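Long-range contacts in Lin1840 protein (Listeria innocua serovar 6a, PDB 4ZOC), which probably hydrolyses terminal, non-reducing beta-D-glucosyl residues, releasing beta-D-glucose, and takes part in beta-1,2-glucan metabolism: residues Phe110-Val115 with Ser162-Ala167; Ala273-Ile278 with Thr304-His309; Asn285-Ala290 with Ile308-Gly313; Ala394-Leu399 with Asp458-Ala463; Val448-Ala453 with Lys491-Leu496. The protein carries 2 engineered substitutions. All blocks are in the same frame, centred on the assembly; numbering follows the deposited sequence.

Contact 4 is the most buried of the five. It pairs two parallel strands inside the C-terminal alpha/beta domain and rests on backbone hydrogen bonds with apolar side chains on both faces. Contact 5 touches it and joins two helices packed on that sheet, by apolar groups alone. Contacts 1, 2 and 3 lie in the N-terminal TIM-barrel domain and are partly buried. Contacts 2 and 3 touch and share helix 306-316; each has a bridging water at its polar side. Contact 1 joins two other barrel helices and carries the one salt bridge made across a pair of segments. Contacts 3 and 5 are the farthest apart, about 63 Å centre to centre.

Contact 1: residues Phe110-Val115 with Ser162-Ala167; sequences FDRETV and SELGKA
R112 grips E163 side-on with two nitrogens. Its NE and NH2 both bond to E163 OE1, each at 3.0 Å. That oxygen lies in the guanidinium plane, and NE reaches its anti lone pair. The carboxylate is turned 73° away from the guanidinium. Next to the salt bridge the contact is apolar. L164 CD2 lies 3.9 Å from R112 CA and also touches V115 CG2. V115 holds CG1 trans to N (chi1 172°), which brings this methyl 4.1 Å from A167 CB. The same methyl lies 3.5 Å from L164 O. A167 CB in turn packs 3.5 Å from R112 O. The two segments belong to helices 112-128 and 158-173, which flank strand 133-134 in chain order in the TIM-barrel domain. A second shell fixes the charged groups. K166 NZ bonds to E163 OE2 at 2.9 Å on its syn side, so both carboxylate oxygens are held. R112 NH1 bonds to F663 O, and the guanidinium makes a cation-pi contact with F663, which belongs to the fibronectin-like region. Farther back, D111 caps helix 112-128: its OD2 accepts from T114 N and T114 OG1, which approach from opposite faces of the carboxylate.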
# COMPACT_ATOMS: atom_id res chain seq x y z
N PHE A 110 17.82 -6.37 -19.31
CA PHE A 110 17.01 -7.47 -19.92
C PHE A 110 17.91 -8.51 -20.57
O PHE A 110 17.55 -9.13 -21.60
CB PHE A 110 15.98 -6.86 -20.88
CG PHE A 110 14.75 -6.36 -20.20
CD1 PHE A 110 14.77 -5.12 -19.51
CD2 PHE A 110 13.53 -7.04 -20.36
CE1 PHE A 110 13.65 -4.59 -18.93
CE2 PHE A 110 12.38 -6.50 -19.77
CZ PHE A 110 12.48 -5.27 -19.07
N ASP A 111 19.12 -8.69 -19.97
CA ASP A 111 20.13 -9.53 -20.57
C ASP A 111 20.72 -10.58 -19.63
O ASP A 111 21.54 -10.28 -18.77
CB ASP A 111 21.23 -8.67 -21.24
CG ASP A 111 22.10 -9.50 -22.15
OD1 ASP A 111 21.57 -10.00 -23.18
OD2 ASP A 111 23.27 -9.73 -21.79
N ARG A 112 20.24 -11.82 -19.79
CA ARG A 112 20.58 -12.93 -18.92
C ARG A 112 22.11 -13.10 -18.89
O ARG A 112 22.68 -13.28 -17.82
CB ARG A 112 19.88 -14.23 -19.32
CG ARG A 112 18.37 -14.23 -19.17
CD ARG A 112 17.84 -15.41 -19.97
NE ARG A 112 16.39 -15.61 -19.92
CZ ARG A 112 15.53 -15.05 -20.80
NH1 ARG A 112 15.97 -14.24 -21.75
NH2 ARG A 112 14.24 -15.32 -20.74
N GLU A 113 22.78 -13.05 -20.04
CA GLU A 113 24.23 -13.35 -20.09
C GLU A 113 25.02 -12.23 -19.34
O GLU A 113 25.96 -12.53 -18.64
CB GLU A 113 24.69 -13.56 -21.51
CG GLU A 113 26.21 -13.82 -21.69
CD GLU A 113 26.71 -15.05 -21.08
OE1 GLU A 113 25.93 -15.88 -20.51
OE2 GLU A 113 27.95 -15.20 -21.16
N THR A 114 24.60 -10.96 -19.43
CA THR A 114 25.20 -9.91 -18.64
C THR A 114 25.18 -10.24 -17.15
O THR A 114 26.15 -10.05 -16.46
CB THR A 114 24.55 -8.54 -18.91
OG1 THR A 114 24.81 -8.14 -20.26
CG2 THR A 114 24.94 -7.40 -17.95
N VAL A 115 24.01 -10.66 -16.64
CA VAL A 115 23.88 -11.00 -15.22
C VAL A 115 24.71 -12.23 -14.84
O VAL A 115 25.37 -12.23 -13.81
CB VAL A 115 22.39 -11.14 -14.90
CG1 VAL A 115 22.21 -11.67 -13.53
CG2 VAL A 115 21.75 -9.75 -15.15
N SER A 162 12.75 -13.72 -11.95
CA SER A 162 13.03 -15.18 -11.94
C SER A 162 14.18 -15.54 -12.91
O SER A 162 15.10 -16.26 -12.53
CB SER A 162 11.77 -15.98 -12.29
OG SER A 162 10.72 -15.87 -11.31
N GLU A 163 14.13 -14.99 -14.13
CA GLU A 163 15.10 -15.32 -15.23
C GLU A 163 16.47 -14.79 -14.86
O GLU A 163 17.47 -15.51 -14.94
CB GLU A 163 14.61 -14.83 -16.55
CG GLU A 163 13.34 -15.57 -17.02
CD GLU A 163 13.65 -16.98 -17.40
OE1 GLU A 163 14.38 -17.17 -18.33
OE2 GLU A 163 13.20 -17.94 -16.73
N LEU A 164 16.52 -13.57 -14.36
CA LEU A 164 17.81 -13.01 -13.94
C LEU A 164 18.40 -13.61 -12.64
O LEU A 164 19.64 -13.77 -12.49
CB LEU A 164 17.73 -11.50 -13.88
CG LEU A 164 17.28 -10.85 -15.21
CD1 LEU A 164 17.39 -9.34 -14.98
CD2 LEU A 164 18.10 -11.20 -16.43
N GLY A 165 17.53 -14.02 -11.73
CA GLY A 165 17.98 -14.73 -10.57
C GLY A 165 18.63 -16.04 -10.93
O GLY A 165 19.68 -16.38 -10.39
N LYS A 166 18.01 -16.79 -11.83
CA LYS A 166 18.60 -18.01 -12.31
C LYS A 166 19.96 -17.76 -12.97
O LYS A 166 20.93 -18.49 -12.72
CB LYS A 166 17.71 -18.77 -13.27
CG LYS A 166 16.52 -19.33 -12.62
CD LYS A 166 15.70 -20.20 -13.56
CE LYS A 166 14.99 -19.37 -14.53
NZ LYS A 166 14.31 -20.27 -15.51
N ALA A 167 20.05 -16.70 -13.80
CA ALA A 167 21.33 -16.35 -14.36
C ALA A 167 22.40 -16.03 -13.31
O ALA A 167 23.55 -16.46 -13.48
CB ALA A 167 21.16 -15.23 -15.36

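Contact 2: residues Ala273-Ile278 with Thr304-His309; sequences AVAEVI and TTCYIH
V274 swings CG1 to the far side from its backbone N (chi1 173°), which brings this methyl 3.9 Å from C306 CB. T304 places OG1 between its backbone N and carbonyl carbon (chi1 51°). Its CG2 methyl then meets A275 CB at 3.8 Å. C306 SG lies 3.7 Å from A275 CA. A275 thus packs against both T304 and C306. One water forms the polar side. It accepts from V274 N at 2.8 Å and donates to T304 OG1, also at 2.8 Å. E301 is hydrogen-bonded to T304 OG1 too, so the hydroxyl is held by both a water and E301, which also takes C306 N and Y307 N at the start of helix 306-316. The side chain of T304 is about 9 Å from a bound beta-D-glucopyranose. E276 makes a salt bridge to R572 of the second subunit. In the TIM barrel, segment 273-278 follows strand 266-268 and segment 304-309 follows strand 301-302. Helix 286-295 connects the two: its S293 touches both V274 and Y307.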
# COMPACT_ATOMS: atom_id res chain seq x y z
N ALA A 273 17.80 -11.46 12.98
CA ALA A 273 16.38 -11.61 12.81
C ALA A 273 15.82 -12.66 13.78
O ALA A 273 14.60 -12.69 14.08
CB ALA A 273 16.09 -12.04 11.38
N VAL A 274 16.66 -13.56 14.27
CA VAL A 274 16.17 -14.50 15.31
C VAL A 274 15.79 -13.74 16.60
O VAL A 274 14.67 -13.89 17.09
CB VAL A 274 17.20 -15.62 15.61
CG1 VAL A 274 16.70 -16.42 16.78
CG2 VAL A 274 17.43 -16.53 14.38
N ALA A 275 16.70 -12.91 17.13
CA ALA A 275 16.49 -12.10 18.33
C ALA A 275 15.34 -11.11 18.14
O ALA A 275 14.53 -10.83 19.04
CB ALA A 275 17.79 -11.38 18.71
N GLU A 276 15.18 -10.70 16.91
CA GLU A 276 14.26 -9.59 16.54
C GLU A 276 12.83 -10.07 16.52
O GLU A 276 11.92 -9.25 16.51
CB GLU A 276 14.69 -8.91 15.26
CG GLU A 276 15.92 -8.00 15.52
CD GLU A 276 16.64 -7.52 14.30
OE1 GLU A 276 16.06 -7.66 13.20
OE2 GLU A 276 17.72 -6.94 14.53
N VAL A 277 12.60 -11.38 16.55
CA VAL A 277 11.20 -11.87 16.62
C VAL A 277 10.61 -11.44 17.98
O VAL A 277 9.35 -11.28 18.13
CB VAL A 277 11.03 -13.38 16.29
CG1 VAL A 277 11.67 -13.76 15.00
CG2 VAL A 277 11.55 -14.30 17.37
N ILE A 278 11.48 -11.23 18.97
CA ILE A 278 11.05 -10.61 20.23
C ILE A 278 10.45 -9.18 20.04
O ILE A 278 9.39 -8.84 20.60
CB ILE A 278 12.22 -10.60 21.27
CG1 ILE A 278 12.71 -12.04 21.51
CG2 ILE A 278 11.69 -10.01 22.57
CD1 ILE A 278 14.05 -12.05 22.22
N THR A 304 23.53 -13.02 16.53
CA THR A 304 22.80 -12.98 17.82
C THR A 304 22.98 -14.33 18.52
O THR A 304 23.49 -15.29 17.92
CB THR A 304 21.30 -12.52 17.67
OG1 THR A 304 20.63 -13.30 16.64
CG2 THR A 304 21.28 -11.08 17.32
N THR A 305 22.55 -14.35 19.79
CA THR A 305 22.92 -15.32 20.75
C THR A 305 21.77 -16.12 21.31
O THR A 305 21.97 -16.79 22.29
CB THR A 305 23.68 -14.68 21.90
OG1 THR A 305 22.84 -13.74 22.56
CG2 THR A 305 24.92 -13.92 21.42
N CYS A 306 20.58 -16.15 20.67
CA CYS A 306 19.52 -16.93 21.17
C CYS A 306 19.85 -18.42 21.18
O CYS A 306 19.68 -19.08 22.20
CB CYS A 306 18.19 -16.71 20.37
SG CYS A 306 17.72 -14.98 20.33
N TYR A 307 20.29 -18.96 20.03
CA TYR A 307 20.66 -20.37 19.98
C TYR A 307 21.72 -20.72 20.97
O TYR A 307 21.55 -21.66 21.81
CB TYR A 307 21.09 -20.82 18.58
CG TYR A 307 19.94 -21.01 17.54
CD1 TYR A 307 18.58 -20.95 17.90
CD2 TYR A 307 20.25 -21.24 16.21
CE1 TYR A 307 17.60 -21.17 16.97
CE2 TYR A 307 19.27 -21.48 15.27
CZ TYR A 307 17.92 -21.39 15.65
OH TYR A 307 16.94 -21.66 14.76
N ILE A 308 22.82 -19.97 20.89
CA ILE A 308 23.99 -20.29 21.71
C ILE A 308 23.67 -20.34 23.22
O ILE A 308 24.10 -21.27 23.92
CB ILE A 308 25.17 -19.41 21.26
CG1 ILE A 308 26.50 -20.06 21.64
CG2 ILE A 308 25.11 -18.00 21.80
CD1 ILE A 308 27.01 -21.04 20.61
N HIS A 309 22.88 -19.39 23.71
CA HIS A 309 22.58 -19.31 25.13
C HIS A 309 21.36 -20.13 25.58
O HIS A 309 21.29 -20.53 26.75
CB HIS A 309 22.47 -17.85 25.58
CG HIS A 309 23.77 -17.10 25.50
ND1 HIS A 309 24.98 -17.68 25.78
CD2 HIS A 309 24.04 -15.82 25.14
CE1 HIS A 309 25.95 -16.80 25.57
NE2 HIS A 309 25.41 -15.66 25.20
O HOH W 1 19.50 -13.68 14.15

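Contact 3: residues Asn285-Ala290 with Ile308-Gly313; sequences NPKEAA and IHELKG
E310 folds over the first turn of helix 286-295, and this is the tight part of the contact. Its chain bends by rotation about CB-CG (chi2 -74°), which lays the side chain along the backbone of P286 and K287. E310 CG comes 3.7 Å from K287 CA. Behind it, E310 CB packs 3.9 Å from A290 CB. E310 OE1 rests 3.5 Å from K287 CB, against carbon and not against the amino group. The K287 chain runs out extended, roughly perpendicular to E310. Its NZ stays 5.7 Å from E310 OE1 and makes its salt bridge with E317 instead. L311 touches more loosely, with CD2 at 4.4 Å from A290 CB. On the solvent side, exposed P286 touches E310 OE2 through its CB. Here a water takes the place of direct bonding: it accepts from K287 N at 3.1 Å and donates to E310 OE2. N285 starts this helix as N-cap, its OD1 accepting from E288 N. The axes of 286-290 and 308-313 cross at -76° and approach to 8.6 Å. Steeply crossed helices meet here on the outside of the TIM barrel, one leading into its last strand, 301-302, and the other following it.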
# COMPACT_ATOMS: atom_id res chain seq x y z
N ASN A 285 10.93 -13.77 24.87
CA ASN A 285 12.34 -13.70 25.37
C ASN A 285 13.23 -14.49 24.43
O ASN A 285 12.73 -15.17 23.50
CB ASN A 285 12.42 -14.24 26.80
CG ASN A 285 11.77 -15.61 26.95
OD1 ASN A 285 11.88 -16.47 26.11
ND2 ASN A 285 11.05 -15.80 28.04
N PRO A 286 14.57 -14.44 24.64
CA PRO A 286 15.48 -15.26 23.80
C PRO A 286 15.21 -16.74 23.76
O PRO A 286 15.53 -17.40 22.79
CB PRO A 286 16.87 -14.92 24.35
CG PRO A 286 16.69 -13.56 24.90
CD PRO A 286 15.31 -13.55 25.52
N LYS A 287 14.66 -17.29 24.84
CA LYS A 287 14.39 -18.72 24.89
C LYS A 287 13.27 -19.10 23.91
O LYS A 287 13.37 -20.03 23.16
CB LYS A 287 14.03 -19.10 26.35
CG LYS A 287 13.74 -20.57 26.56
CD LYS A 287 13.49 -20.85 28.03
CE LYS A 287 13.42 -22.35 28.25
NZ LYS A 287 13.19 -22.56 29.69
N GLU A 288 12.22 -18.28 23.87
CA GLU A 288 11.21 -18.53 22.90
C GLU A 288 11.67 -18.27 21.44
O GLU A 288 11.30 -19.01 20.54
CB GLU A 288 9.95 -17.65 23.24
CG GLU A 288 9.21 -18.17 24.50
CD GLU A 288 7.82 -17.63 24.69
OE1 GLU A 288 7.36 -16.70 23.94
OE2 GLU A 288 7.18 -18.08 25.67
N ALA A 289 12.42 -17.19 21.24
CA ALA A 289 12.99 -16.87 19.93
C ALA A 289 13.77 -18.05 19.36
O ALA A 289 13.57 -18.48 18.21
CB ALA A 289 13.88 -15.64 20.02
N ALA A 290 14.62 -18.64 20.22
CA ALA A 290 15.37 -19.86 19.87
C ALA A 290 14.45 -21.02 19.55
O ALA A 290 14.59 -21.72 18.55
CB ALA A 290 16.32 -20.21 21.04
N ILE A 308 22.82 -19.97 20.89
CA ILE A 308 23.99 -20.29 21.71
C ILE A 308 23.67 -20.34 23.22
O ILE A 308 24.10 -21.27 23.92
CB ILE A 308 25.17 -19.41 21.26
CG1 ILE A 308 26.50 -20.06 21.64
CG2 ILE A 308 25.11 -18.00 21.80
CD1 ILE A 308 27.01 -21.04 20.61
N HIS A 309 22.88 -19.39 23.71
CA HIS A 309 22.58 -19.31 25.13
C HIS A 309 21.36 -20.13 25.58
O HIS A 309 21.29 -20.53 26.75
CB HIS A 309 22.47 -17.85 25.58
CG HIS A 309 23.77 -17.10 25.50
ND1 HIS A 309 24.98 -17.68 25.78
CD2 HIS A 309 24.04 -15.82 25.14
CE1 HIS A 309 25.95 -16.80 25.57
NE2 HIS A 309 25.41 -15.66 25.20
N GLU A 310 20.45 -20.46 24.67
CA GLU A 310 19.15 -21.12 25.07
C GLU A 310 18.85 -22.56 24.60
O GLU A 310 17.99 -23.27 25.21
CB GLU A 310 17.94 -20.26 24.62
CG GLU A 310 18.04 -18.83 25.06
CD GLU A 310 17.78 -18.61 26.53
OE1 GLU A 310 17.36 -19.55 27.27
OE2 GLU A 310 17.96 -17.44 26.97
N LEU A 311 19.51 -23.02 23.53
CA LEU A 311 19.18 -24.36 22.96
C LEU A 311 19.46 -25.45 23.95
O LEU A 311 18.69 -26.40 24.03
CB LEU A 311 19.93 -24.63 21.67
CG LEU A 311 19.43 -23.91 20.40
CD1 LEU A 311 20.18 -24.43 19.20
CD2 LEU A 311 17.96 -24.16 20.16
N LYS A 312 20.52 -25.31 24.74
CA LYS A 312 20.82 -26.40 25.65
C LYS A 312 19.68 -26.58 26.67
O LYS A 312 19.15 -27.65 26.78
CB LYS A 312 22.20 -26.29 26.30
CG LYS A 312 22.54 -27.54 27.13
CD LYS A 312 22.73 -27.12 28.55
CE LYS A 312 24.04 -26.37 28.69
NZ LYS A 312 24.46 -26.55 30.09
N GLY A 313 19.26 -25.52 27.35
CA GLY A 313 18.10 -25.61 28.26
C GLY A 313 16.79 -26.15 27.62
O GLY A 313 16.07 -26.96 28.22
O HOH W 2 15.35 -16.14 27.61

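Contact 4: residues Ala394-Leu399 with Asp458-Ala463; sequences ALVGPL and DVVVLA
V396 CG2 packs between two side chains of the facing strand, with L462 CD1 at 3.7 Å and V460 CG1 slightly farther off. Its first torsion (chi1 -48°) leaves CG2 flanked by N and C of its own backbone, on the side facing that strand. The other face of the sheet has L395 CD1, which meets V461 CG1 at 3.8 Å and also touches A463 CB. Between the two faces runs the polar backbone ladder. The strands are parallel and their residues pair A394 with V460, L395 with V461 and V396 with L462. A394 N bonds to V459 O at 2.9 Å and V461 N to A394 O. V396 N then bonds to V461 O, and A463 N to V396 O at 2.8 Å. At the end the chain turns at G397, whose positive phi (115°) suits a residue with no side chain. L399 N still reaches A463 O at 3.0 Å, but from 51° above the carbonyl plane. P398 CD crowds the same oxygen at 3.2 Å, and L399 CB packs on A463 CB. Both strands lie inside the sheet of the C-terminal alpha/beta domain. Strand 432-436 lies beside 394-397, strand 500-505 lies beside 459-463, and helix 484-494 covers the face of V460 and L462.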
# COMPACT_ATOMS: atom_id res chain seq x y z
N ALA A 394 30.25 21.48 -21.34
CA ALA A 394 30.25 21.92 -19.93
C ALA A 394 29.59 20.81 -19.10
O ALA A 394 28.41 20.46 -19.26
CB ALA A 394 29.48 23.22 -19.75
N LEU A 395 30.40 20.27 -18.22
CA LEU A 395 30.03 19.15 -17.33
C LEU A 395 29.75 19.79 -15.97
O LEU A 395 30.64 20.30 -15.30
CB LEU A 395 31.17 18.12 -17.23
CG LEU A 395 30.93 17.05 -16.17
CD1 LEU A 395 29.71 16.19 -16.41
CD2 LEU A 395 32.13 16.17 -16.07
N VAL A 396 28.51 19.80 -15.57
CA VAL A 396 28.17 20.47 -14.34
C VAL A 396 27.30 19.63 -13.41
O VAL A 396 26.54 18.78 -13.88
CB VAL A 396 27.52 21.85 -14.57
CG1 VAL A 396 28.31 22.72 -15.59
CG2 VAL A 396 26.19 21.69 -15.14
N GLY A 397 27.39 19.92 -12.11
CA GLY A 397 26.55 19.29 -11.14
C GLY A 397 27.21 18.40 -10.13
O GLY A 397 28.42 18.28 -10.10
N PRO A 398 26.40 17.79 -9.25
CA PRO A 398 26.96 17.01 -8.15
C PRO A 398 27.58 15.68 -8.49
O PRO A 398 28.41 15.21 -7.68
CB PRO A 398 25.80 16.85 -7.21
CG PRO A 398 24.59 16.98 -8.05
CD PRO A 398 24.96 17.96 -9.12
N LEU A 399 27.26 15.14 -9.66
CA LEU A 399 27.82 13.89 -10.19
C LEU A 399 28.95 14.17 -11.23
O LEU A 399 29.49 13.23 -11.85
CB LEU A 399 26.75 12.94 -10.77
CG LEU A 399 26.20 11.92 -9.76
CD1 LEU A 399 27.28 10.86 -9.46
CD2 LEU A 399 25.79 12.64 -8.47
N ASP A 458 29.46 24.36 -25.76
CA ASP A 458 28.35 24.25 -26.70
C ASP A 458 27.15 23.41 -26.22
O ASP A 458 26.04 23.64 -26.67
CB ASP A 458 28.83 23.65 -28.01
CG ASP A 458 29.79 24.61 -28.77
OD1 ASP A 458 29.71 25.84 -28.57
OD2 ASP A 458 30.66 24.10 -29.45
N VAL A 459 27.41 22.39 -25.41
CA VAL A 459 26.35 21.51 -24.85
C VAL A 459 26.68 21.30 -23.38
O VAL A 459 27.87 21.43 -22.92
CB VAL A 459 26.29 20.14 -25.54
CG1 VAL A 459 26.03 20.30 -27.03
CG2 VAL A 459 27.58 19.41 -25.34
N VAL A 460 25.65 20.98 -22.60
CA VAL A 460 25.80 20.84 -21.19
C VAL A 460 25.48 19.41 -20.87
O VAL A 460 24.49 18.88 -21.33
CB VAL A 460 24.84 21.72 -20.42
CG1 VAL A 460 25.02 21.62 -18.92
CG2 VAL A 460 24.92 23.18 -20.91
N VAL A 461 26.39 18.78 -20.17
CA VAL A 461 26.14 17.49 -19.56
C VAL A 461 25.91 17.83 -18.06
O VAL A 461 26.88 18.18 -17.31
CB VAL A 461 27.33 16.49 -19.73
CG1 VAL A 461 27.06 15.21 -18.91
CG2 VAL A 461 27.62 16.07 -21.13
N LEU A 462 24.65 17.67 -17.60
CA LEU A 462 24.21 18.07 -16.28
C LEU A 462 24.15 16.75 -15.52
O LEU A 462 23.29 15.91 -15.76
CB LEU A 462 22.84 18.70 -16.35
CG LEU A 462 22.22 19.07 -15.01
CD1 LEU A 462 23.11 19.91 -14.09
CD2 LEU A 462 20.91 19.86 -15.21
N ALA A 463 25.10 16.55 -14.64
CA ALA A 463 25.24 15.27 -13.94
C ALA A 463 24.63 15.39 -12.56
O ALA A 463 25.21 16.05 -11.62
CB ALA A 463 26.73 14.85 -13.89

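Contact 5: residues Val448-Ala453 with Lys491-Leu496; sequences VAVKAA and KFVQTL
V450 is the centre of the apolar contacts. Its CG1 points away from the backbone N (chi1 169°) and meets three side chains of the other segment. V493 CG2 is at 3.9 Å from V450 CG1, and the two valines stand roughly perpendicular. L496 CD1 lies 4.1 Å from V450 CG1. The third partner is aromatic. F492 extends its ring toward helix 444-456, with CG anti to N (chi1 -179°). The ring presents its edge: V450 CG1 sits in the ring plane, 4.0 Å from F492 CE2. V450 and F492 run antiparallel alongside one another. A third kind of contact uses the hydrocarbon of a lysine. K451 CB lies near the ring edge, 4.3 Å from F492 CZ. L496 CD1 packs 4.1 Å from K451 CA, and L496 CD2 lies near K451 CG. The extended K451 chain then leads its amino group away from the other segment. Polar bonds stay within each segment; in 491-496, T495 OG1 donates to F492 O at 2.7 Å, in the carbonyl plane, and L496 N bonds to V493 O. Both helices lie on the same face of the alpha/beta sheet. V450 also touches V435 of strand 432-436, and V493 touches V460 of strand 459-465. V450 and V493 are buried, while K451 is exposed. The chemistry is van der Waals packing and burial of apolar surface between methyls, a ring edge and a lysine chain, consistent with helices matched here by shape rather than by directed bonds.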
# COMPACT_ATOMS: atom_id res chain seq x y z
N VAL A 448 27.05 31.52 -10.89
CA VAL A 448 27.99 32.30 -11.65
C VAL A 448 28.97 31.39 -12.37
O VAL A 448 29.19 31.55 -13.56
CB VAL A 448 28.71 33.34 -10.74
CG1 VAL A 448 29.94 33.91 -11.44
CG2 VAL A 448 27.72 34.45 -10.38
N ALA A 449 29.48 30.37 -11.68
CA ALA A 449 30.46 29.50 -12.27
C ALA A 449 29.85 28.60 -13.35
O ALA A 449 30.49 28.34 -14.37
CB ALA A 449 31.11 28.67 -11.19
N VAL A 450 28.64 28.10 -13.12
CA VAL A 450 27.92 27.34 -14.15
C VAL A 450 27.64 28.19 -15.38
O VAL A 450 27.79 27.75 -16.49
CB VAL A 450 26.63 26.74 -13.57
CG1 VAL A 450 25.72 26.16 -14.63
CG2 VAL A 450 26.96 25.64 -12.58
N LYS A 451 27.23 29.43 -15.17
CA LYS A 451 26.88 30.28 -16.32
C LYS A 451 28.13 30.54 -17.19
O LYS A 451 28.13 30.42 -18.47
CB LYS A 451 26.23 31.54 -15.81
CG LYS A 451 25.94 32.55 -16.90
CD LYS A 451 25.36 33.81 -16.25
CE LYS A 451 24.94 34.83 -17.29
NZ LYS A 451 23.71 35.52 -16.82
N ALA A 452 29.21 30.80 -16.52
CA ALA A 452 30.48 31.02 -17.27
C ALA A 452 30.92 29.79 -18.07
O ALA A 452 31.37 29.94 -19.27
CB ALA A 452 31.57 31.43 -16.30
N ALA A 453 30.83 28.59 -17.48
CA ALA A 453 31.24 27.36 -18.20
C ALA A 453 30.36 27.05 -19.40
O ALA A 453 30.84 26.67 -20.48
CB ALA A 453 31.30 26.15 -17.27
N LYS A 491 16.64 23.60 -13.72
CA LYS A 491 15.84 24.78 -14.09
C LYS A 491 16.75 25.93 -14.48
O LYS A 491 16.59 26.48 -15.58
CB LYS A 491 14.90 25.19 -12.96
CG LYS A 491 13.88 26.30 -13.26
CD LYS A 491 12.91 26.48 -12.08
CE LYS A 491 13.59 27.15 -10.88
NZ LYS A 491 12.56 27.68 -9.93
N PHE A 492 17.73 26.24 -13.64
CA PHE A 492 18.76 27.22 -14.01
C PHE A 492 19.51 26.96 -15.30
O PHE A 492 19.57 27.85 -16.11
CB PHE A 492 19.72 27.44 -12.85
CG PHE A 492 20.78 28.44 -13.14
CD1 PHE A 492 20.49 29.81 -13.15
CD2 PHE A 492 22.07 28.03 -13.35
CE1 PHE A 492 21.50 30.74 -13.43
CE2 PHE A 492 23.06 28.95 -13.64
CZ PHE A 492 22.78 30.32 -13.64
N VAL A 493 20.04 25.75 -15.52
CA VAL A 493 20.79 25.41 -16.71
C VAL A 493 19.92 25.55 -17.95
O VAL A 493 20.40 26.00 -19.01
CB VAL A 493 21.41 23.98 -16.56
CG1 VAL A 493 21.89 23.48 -17.86
CG2 VAL A 493 22.55 24.06 -15.54
N GLN A 494 18.62 25.26 -17.83
CA GLN A 494 17.70 25.34 -18.98
C GLN A 494 17.64 26.80 -19.47
O GLN A 494 17.47 27.08 -20.64
CB GLN A 494 16.34 24.90 -18.54
CG GLN A 494 15.41 24.70 -19.70
CD GLN A 494 14.77 25.94 -20.18
OE1 GLN A 494 14.54 26.86 -19.40
NE2 GLN A 494 14.47 26.00 -21.53
N THR A 495 17.78 27.71 -18.56
CA THR A 495 17.71 29.14 -18.92
C THR A 495 18.88 29.62 -19.77
O THR A 495 18.79 30.66 -20.37
CB THR A 495 17.57 30.09 -17.73
OG1 THR A 495 18.79 30.26 -16.99
CG2 THR A 495 16.38 29.74 -16.84
N LEU A 496 19.95 28.86 -19.84
CA LEU A 496 21.21 29.35 -20.42
C LEU A 496 21.22 29.15 -21.93
O LEU A 496 22.13 29.53 -22.58
CB LEU A 496 22.44 28.71 -19.71
CG LEU A 496 22.44 28.88 -18.22
CD1 LEU A 496 23.64 28.17 -17.59
CD2 LEU A 496 22.41 30.33 -17.74